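PDB 4MTU: beta-alanyl-CoA:ammonia lyase 2 from Clostridium propionicum, which probably catalyses the reversible elimination of ammonia from beta-alanyl-CoA and belongs to the hot dog fold superfamily. Local coordinates for residues 34-37 against 38-42. Numbering follows the deposited sequence.
Sequences GDVG and TELMV
Gly-34 O is gripped twice by Thr-38 one turn further along helix 27-45, the long helix that the antiparallel sheet wraps in this hot dog fold. The amide gives the regular alpha-helical bond, Thr-38 N to Gly-34 O at 2.9 Å, and the hydroxyl gives a second, Thr-38 OG1 to Gly-34 O, also at 2.9 Å. The two donors come from opposite faces of the carbonyl plane, the hydroxyl tilted 33° away from it. What permits this is the rotation of the threonine: OG1 lies anti to its own carbonyl carbon, chi1 -62°, which puts OG1 beside the backbone N, on the side of the preceding turn. A buried hydroxyl is thereby satisfied within its own helix, and a weak further hydrogen bond joins it to Tyr-19 OH of a third subunit.

The same i to i+4 pattern continues with Glu-39 N to Asp-35 O, Leu-40 N to Val-36 O and Met-41 N to Gly-37 O, each 3.0 Å long. The carboxylates of the polar flank bond outside this turn. Asp-35 OD1 accepts from His-18 of the third subunit. In Glu-39, OE2 bonds to Tyr-43 OH of the same chain, while OE1 meets both His-8 NE2 of the same chain and His-9 NE2 of a second subunit, which together should fix its carboxylate.

The apolar flank faces the sheet. There Val-36 CG1 and Leu-40 CD1 lie loosely alongside each other, 4.4 Å apart, while Val-36 reaches Phe-87 and Leu-40 packs on Val-6, Ile-75 and Cys-85. Further along, Met-41 meets Tyr-83, Cys-85 and Ile-75, its side chain about 9 Å from the zinc ion bound by Asp-45 and His-142. With CG anti to its own carbonyl carbon, chi1 -67°, Met-41 brings that CG to 3.3 Å from Gly-37 O.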
loop_
_atom_site.group_PDB
_atom_site.type_symbol
_atom_site.label_atom_id
_atom_site.label_comp_id
_atom_site.label_asym_id
_atom_site.label_seq_id
_atom_site.Cartn_x
_atom_site.Cartn_y
_atom_site.Cartn_z
ATOM N N GLY A 34 16.609 3.377 -6.101
ATOM C CA GLY A 34 16.219 4.732 -6.432
ATOM C C GLY A 34 16.343 5.654 -5.215
ATOM O O GLY A 34 16.813 6.796 -5.331
ATOM N N ASP A 35 15.918 5.163 -4.049
ATOM C CA ASP A 35 15.992 5.966 -2.819
ATOM C C ASP A 35 17.432 6.130 -2.325
ATOM O O ASP A 35 17.800 7.179 -1.807
ATOM C CB ASP A 35 15.113 5.379 -1.751
ATOM C CG ASP A 35 13.632 5.429 -2.001
ATOM O OD1 ASP A 35 13.218 6.062 -3.032
ATOM O OD2 ASP A 35 12.896 4.855 -1.148
ATOM N N VAL A 36 18.275 5.091 -2.502
ATOM C CA VAL A 36 19.696 5.203 -2.193
ATOM C C VAL A 36 20.337 6.276 -3.074
ATOM O O VAL A 36 21.096 7.130 -2.618
ATOM C CB VAL A 36 20.410 3.829 -2.380
ATOM C CG1 VAL A 36 21.905 3.973 -2.232
ATOM C CG2 VAL A 36 19.886 2.822 -1.360
ATOM N N GLY A 37 20.049 6.201 -4.376
ATOM C CA GLY A 37 20.566 7.197 -5.314
ATOM C C GLY A 37 20.112 8.616 -4.925
ATOM O O GLY A 37 20.914 9.564 -4.988
ATOM N N THR A 38 18.851 8.761 -4.553
ATOM C CA THR A 38 18.356 10.071 -4.138
ATOM C C THR A 38 19.206 10.583 -2.979
ATOM O O THR A 38 19.612 11.747 -2.944
ATOM C CB THR A 38 16.878 9.969 -3.721
ATOM O OG1 THR A 38 16.098 9.551 -4.862
ATOM C CG2 THR A 38 16.354 11.313 -3.245
ATOM N N GLU A 39 19.462 9.726 -1.970
ATOM C CA GLU A 39 20.215 10.160 -0.797
ATOM C C GLU A 39 21.612 10.633 -1.217
ATOM O O GLU A 39 22.119 11.675 -0.741
ATOM C CB GLU A 39 20.299 9.019 0.219
ATOM C CG GLU A 39 20.727 9.508 1.586
ATOM C CD GLU A 39 20.720 8.464 2.681
ATOM O OE1 GLU A 39 20.056 7.438 2.561
ATOM O OE2 GLU A 39 21.369 8.729 3.738
ATOM N N LEU A 40 22.281 9.891 -2.099
ATOM C CA LEU A 40 23.577 10.283 -2.616
ATOM C C LEU A 40 23.534 11.684 -3.306
ATOM O O LEU A 40 24.460 12.465 -3.137
ATOM C CB LEU A 40 24.116 9.261 -3.606
ATOM C CG LEU A 40 24.490 7.884 -3.029
ATOM C CD1 LEU A 40 24.681 6.878 -4.137
ATOM C CD2 LEU A 40 25.759 7.991 -2.213
ATOM N N MET A 41 22.475 11.931 -4.042
ATOM C CA MET A 41 22.354 13.190 -4.752
ATOM C C MET A 41 22.095 14.341 -3.781
ATOM O O MET A 41 22.626 15.472 -3.978
ATOM C CB MET A 41 21.269 13.083 -5.833
ATOM C CG MET A 41 21.626 12.133 -6.947
ATOM S SD MET A 41 23.166 12.514 -7.821
ATOM C CE MET A 41 24.328 11.421 -7.019
ATOM N N VAL A 42 21.305 14.111 -2.765
ATOM C CA VAL A 42 21.123 15.110 -1.723
ATOM C C VAL A 42 22.479 15.502 -1.145
ATOM O O VAL A 42 22.791 16.684 -0.943
ATOM C CB VAL A 42 20.155 14.583 -0.616
ATOM C CG1 VAL A 42 20.134 15.561 0.569
ATOM C CG2 VAL A 42 18.758 14.370 -1.208
#